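F5/8 type C domain protein (Clostridium perfringens, PDB 7JRM) is a fragment of the O-glycopeptidase ZmpB that carries a carbohydrate-binding module and probably helps the enzyme recognise mucin glycans. Local coordinates at residues A[311-316]-A[330-335]; A[368-373]-A[399-404]. All blocks are in the same frame, centred on the assembly; numbering follows the deposited sequence.

Contact 1. Residues A[311-316]-A[330-335]; sequences QNQLNK and TLTLSG
Gln-313, on the last turn of helix 304-314, carries this contact, laying its amide against the backbone of 330-332. Its OE1 accepts the N-H of Thr-332 at 3.0 Å, a bent bond (145°) whose donor stands 31° off the amide's carbonyl plane. The same oxygen lies 3.3 Å from Leu-331 CA. With CG anti to the backbone N (chi1 -169°) and the chain bent at chi2, the amide is brought alongside the Thr-330 carbonyl, with Gln-313 CD 3.4 Å from Thr-330 O. The buried Leu-331 packs CD1 against the aliphatic part of Gln-313, 3.8 Å from its CB: the close-packed part. The other side is looser: Gln-313 NE2 lies near both Thr-330 CG2 (3.7 Å) and Thr-330 O without a hydrogen bond to the oxygen, and the exposed Thr-332 brings CB no nearer than 4.0 Å to OE1. Since 330-332 is an outermost strand of its sheet within the chain, the glutamine takes up an N-H facing away from strand 350-352. Ile-310 packs on Leu-331, while Leu-306 and Ser-309 cover Leu-333, so the helix packs on leucines in and just after the first short parallel strand of what is probably a leucine-rich-repeat-like unit.

Contact 2. Residues A[368-373]-A[399-404]; sequences KKLNTL and YNREGK
Leu-370 O is gripped twice: by Arg-401 NH1 at 3.0 Å and by a water donating from 3.3 Å. The arginine bond is bent (144° at the hydrogen); the oxygen sits at the guanidinium edge, close to its plane, whereas NH1 is tilted 28° from the plane of the Leu-370 carbonyl. That water also accepts a weak bond from Arg-401 NH2, bridging the carbonyl and a second nitrogen of the same group. Leu-370 is the centre of an inverse gamma turn, and Leu-370 CG lies 3.6 Å from Arg-401 NH1. Over one face of the guanidinium comes Leu-373 CD2, 3.4 Å above the plane and displaced toward the rim, so the flat group meets a methyl on a face and a carbonyl at its edge. Arg-401 reaches here from a type I turn, Asn-400 to Gly-403, its chain bent at chi3 (-74°). At the turn's base Asn-400 OD1 accepts Lys-404 N at 2.7 Å. Leu-351 of strand 350-352 packs on both leucines, and Leu-361 touches Leu-373 and Arg-401. The leucines belong to the last strand region of the probable leucine-rich-repeat-like unit, and the arginine fastens to it the loop between strands 391-395 and 407-413.

Overall arrangement
Following the chain from the N terminus, the Ig-like and NPCBM/NEW2 regions and the helices 232-242, 251-270 and 273-288 come first; both contacts lie in the C-terminal part. Contact 1 closes a short loop that includes helix 322-326, bringing the end of helix 304-314 back to strand 330-332. Contact 2 opens only afterwards, so the two are in series and neither nest nor cross. Its longer loop, mostly strand, returns to the start of strand 372-384. Both reach one mixed sheet, contact 1 at its outermost strand 330-332 and contact 2 at strand 372-384, with strand 350-352 between. Their centres lie about 19 Å apart, and their nearest atoms about 7 Å.

Contact 1. Residues A[311-316]-A[330-335]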
# COMPACT_ATOMS: atom_id res chain seq x y z
N GLN A 311 3.25 -35.01 24.70
CA GLN A 311 4.50 -35.33 25.38
C GLN A 311 5.31 -36.36 24.60
O GLN A 311 6.54 -36.29 24.56
CB GLN A 311 4.23 -35.82 26.80
CG GLN A 311 3.97 -34.71 27.80
CD GLN A 311 3.41 -35.23 29.12
OE1 GLN A 311 3.00 -36.39 29.22
NE2 GLN A 311 3.40 -34.38 30.13
N ASN A 312 4.62 -37.32 23.97
CA ASN A 312 5.32 -38.31 23.16
C ASN A 312 5.94 -37.69 21.92
O ASN A 312 7.03 -38.09 21.50
CB ASN A 312 4.36 -39.44 22.77
CG ASN A 312 4.36 -40.58 23.77
OD1 ASN A 312 5.41 -41.15 24.08
ND2 ASN A 312 3.18 -40.92 24.28
N GLN A 313 5.26 -36.70 21.33
CA GLN A 313 5.78 -36.07 20.12
C GLN A 313 6.94 -35.14 20.42
O GLN A 313 7.86 -35.01 19.60
CB GLN A 313 4.66 -35.31 19.41
CG GLN A 313 5.01 -34.84 18.01
CD GLN A 313 4.55 -35.81 16.93
OE1 GLN A 313 3.50 -36.43 17.06
NE2 GLN A 313 5.34 -35.93 15.87
N LEU A 314 6.93 -34.48 21.57
CA LEU A 314 7.94 -33.48 21.91
C LEU A 314 9.03 -34.01 22.83
O LEU A 314 10.02 -33.30 23.06
CB LEU A 314 7.28 -32.26 22.56
CG LEU A 314 6.43 -31.39 21.64
CD1 LEU A 314 5.72 -30.30 22.44
CD2 LEU A 314 7.29 -30.78 20.54
N ASN A 315 8.88 -35.23 23.36
CA ASN A 315 9.85 -35.81 24.29
C ASN A 315 10.06 -34.90 25.49
O ASN A 315 11.08 -34.20 25.58
CB ASN A 315 11.18 -36.09 23.58
CG ASN A 315 12.20 -36.76 24.48
OD1 ASN A 315 11.92 -37.06 25.64
ND2 ASN A 315 13.40 -36.99 23.95
N LYS A 316 9.11 -34.91 26.42
CA LYS A 316 9.22 -34.14 27.66
C LYS A 316 8.13 -34.61 28.61
O LYS A 316 7.18 -35.29 28.20
CB LYS A 316 9.11 -32.64 27.41
CG LYS A 316 7.99 -32.24 26.47
CD LYS A 316 7.71 -30.75 26.55
CE LYS A 316 7.33 -30.34 27.96
NZ LYS A 316 7.73 -28.93 28.26
N THR A 330 3.81 -31.40 13.19
CA THR A 330 3.08 -32.64 12.99
C THR A 330 2.76 -33.23 14.35
O THR A 330 3.52 -33.05 15.31
CB THR A 330 3.87 -33.64 12.14
OG1 THR A 330 3.14 -34.87 12.03
CG2 THR A 330 5.23 -33.91 12.76
N LEU A 331 1.64 -33.94 14.44
CA LEU A 331 1.19 -34.49 15.71
C LEU A 331 0.36 -35.74 15.46
O LEU A 331 -0.52 -35.75 14.60
CB LEU A 331 0.38 -33.47 16.50
CG LEU A 331 -0.07 -33.89 17.90
CD1 LEU A 331 1.13 -34.18 18.79
CD2 LEU A 331 -0.95 -32.82 18.53
N THR A 332 0.65 -36.79 16.23
CA THR A 332 -0.09 -38.04 16.18
C THR A 332 -0.82 -38.24 17.50
O THR A 332 -0.21 -38.11 18.57
CB THR A 332 0.84 -39.23 15.90
OG1 THR A 332 1.36 -39.12 14.56
CG2 THR A 332 0.09 -40.54 16.04
N LEU A 333 -2.11 -38.54 17.43
CA LEU A 333 -2.94 -38.70 18.61
C LEU A 333 -3.36 -40.16 18.79
O LEU A 333 -3.39 -40.94 17.83
CB LEU A 333 -4.19 -37.81 18.52
CG LEU A 333 -3.93 -36.32 18.34
CD1 LEU A 333 -5.22 -35.53 18.46
CD2 LEU A 333 -2.91 -35.83 19.35
N SER A 334 -3.68 -40.51 20.03
CA SER A 334 -4.11 -41.86 20.36
C SER A 334 -4.98 -41.81 21.61
O SER A 334 -4.53 -41.33 22.65
CB SER A 334 -2.92 -42.79 20.57
OG SER A 334 -3.31 -43.99 21.22
N GLY A 335 -6.22 -42.29 21.50
CA GLY A 335 -7.11 -42.32 22.63
C GLY A 335 -7.61 -40.98 23.11
O GLY A 335 -8.00 -40.85 24.27

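Contact 2. Residues A[368-373]-A[399-404]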
# COMPACT_ATOMS: atom_id res chain seq x y z
N LYS A 368 -4.46 -22.29 10.62
CA LYS A 368 -4.37 -21.87 9.23
C LYS A 368 -3.47 -22.77 8.39
O LYS A 368 -3.52 -22.68 7.16
CB LYS A 368 -3.86 -20.43 9.15
CG LYS A 368 -4.71 -19.43 9.92
CD LYS A 368 -3.91 -18.17 10.23
CE LYS A 368 -4.67 -17.27 11.20
NZ LYS A 368 -5.49 -18.05 12.16
N LYS A 369 -2.66 -23.62 9.00
CA LYS A 369 -1.72 -24.46 8.26
C LYS A 369 -2.09 -25.94 8.28
O LYS A 369 -1.36 -26.75 7.70
CB LYS A 369 -0.30 -24.28 8.82
CG LYS A 369 0.14 -22.84 8.95
CD LYS A 369 1.65 -22.72 8.98
CE LYS A 369 2.08 -21.35 9.48
NZ LYS A 369 3.52 -21.33 9.87
N LEU A 370 -3.21 -26.31 8.91
CA LEU A 370 -3.60 -27.71 9.02
C LEU A 370 -4.18 -28.17 7.69
O LEU A 370 -5.39 -28.12 7.45
CB LEU A 370 -4.61 -27.90 10.15
CG LEU A 370 -4.92 -29.34 10.55
CD1 LEU A 370 -3.64 -30.17 10.60
CD2 LEU A 370 -5.64 -29.38 11.89
N ASN A 371 -3.30 -28.63 6.80
CA ASN A 371 -3.70 -29.11 5.48
C ASN A 371 -3.86 -30.62 5.42
O ASN A 371 -4.50 -31.12 4.48
CB ASN A 371 -2.69 -28.67 4.42
CG ASN A 371 -2.77 -27.19 4.11
OD1 ASN A 371 -3.76 -26.52 4.45
ND2 ASN A 371 -1.75 -26.66 3.45
N THR A 372 -3.31 -31.36 6.37
CA THR A 372 -3.40 -32.82 6.41
C THR A 372 -4.09 -33.21 7.72
O THR A 372 -3.47 -33.17 8.79
CB THR A 372 -2.02 -33.46 6.30
OG1 THR A 372 -1.41 -33.06 5.07
CG2 THR A 372 -2.14 -34.98 6.32
N LEU A 373 -5.36 -33.59 7.63
CA LEU A 373 -6.15 -34.00 8.79
C LEU A 373 -6.62 -35.43 8.56
O LEU A 373 -7.47 -35.68 7.70
CB LEU A 373 -7.33 -33.06 9.01
CG LEU A 373 -8.26 -33.41 10.17
CD1 LEU A 373 -7.52 -33.35 11.50
CD2 LEU A 373 -9.47 -32.49 10.19
N TYR A 399 -19.38 -32.20 15.25
CA TYR A 399 -18.90 -30.97 14.63
C TYR A 399 -17.61 -31.20 13.86
O TYR A 399 -16.70 -31.88 14.34
CB TYR A 399 -18.68 -29.88 15.69
CG TYR A 399 -19.93 -29.47 16.43
CD1 TYR A 399 -20.22 -29.99 17.68
CD2 TYR A 399 -20.81 -28.54 15.88
CE1 TYR A 399 -21.36 -29.61 18.36
CE2 TYR A 399 -21.95 -28.16 16.55
CZ TYR A 399 -22.22 -28.69 17.79
OH TYR A 399 -23.36 -28.31 18.47
N ASN A 400 -17.54 -30.63 12.66
CA ASN A 400 -16.30 -30.58 11.91
C ASN A 400 -15.57 -29.28 12.25
O ASN A 400 -15.96 -28.56 13.17
CB ASN A 400 -16.57 -30.73 10.41
CG ASN A 400 -17.41 -29.59 9.85
OD1 ASN A 400 -17.96 -28.78 10.59
ND2 ASN A 400 -17.50 -29.53 8.52
N ARG A 401 -14.51 -28.96 11.51
CA ARG A 401 -13.74 -27.76 11.80
C ARG A 401 -14.57 -26.50 11.60
O ARG A 401 -14.39 -25.51 12.32
CB ARG A 401 -12.48 -27.71 10.94
CG ARG A 401 -11.32 -28.50 11.50
CD ARG A 401 -10.08 -28.35 10.64
NE ARG A 401 -10.19 -29.10 9.40
CZ ARG A 401 -9.18 -29.30 8.55
NH1 ARG A 401 -7.98 -28.80 8.81
NH2 ARG A 401 -9.38 -30.01 7.45
N GLU A 402 -15.50 -26.51 10.64
CA GLU A 402 -16.35 -25.36 10.37
C GLU A 402 -17.54 -25.26 11.32
O GLU A 402 -18.39 -24.39 11.13
CB GLU A 402 -16.84 -25.40 8.92
CG GLU A 402 -16.54 -24.13 8.13
N GLY A 403 -17.61 -26.12 12.33
CA GLY A 403 -18.72 -26.09 13.26
C GLY A 403 -20.02 -26.62 12.71
O GLY A 403 -21.09 -26.29 13.25
N LYS A 404 -19.98 -27.43 11.66
CA LYS A 404 -21.17 -27.98 11.03
C LYS A 404 -21.39 -29.41 11.49
O LYS A 404 -20.44 -30.20 11.59
CB LYS A 404 -21.04 -27.93 9.50
CG LYS A 404 -22.00 -28.85 8.76
CD LYS A 404 -22.11 -28.47 7.29
CE LYS A 404 -22.52 -29.66 6.44
NZ LYS A 404 -21.40 -30.62 6.24
O HOH W 1 -7.58 -28.89 5.11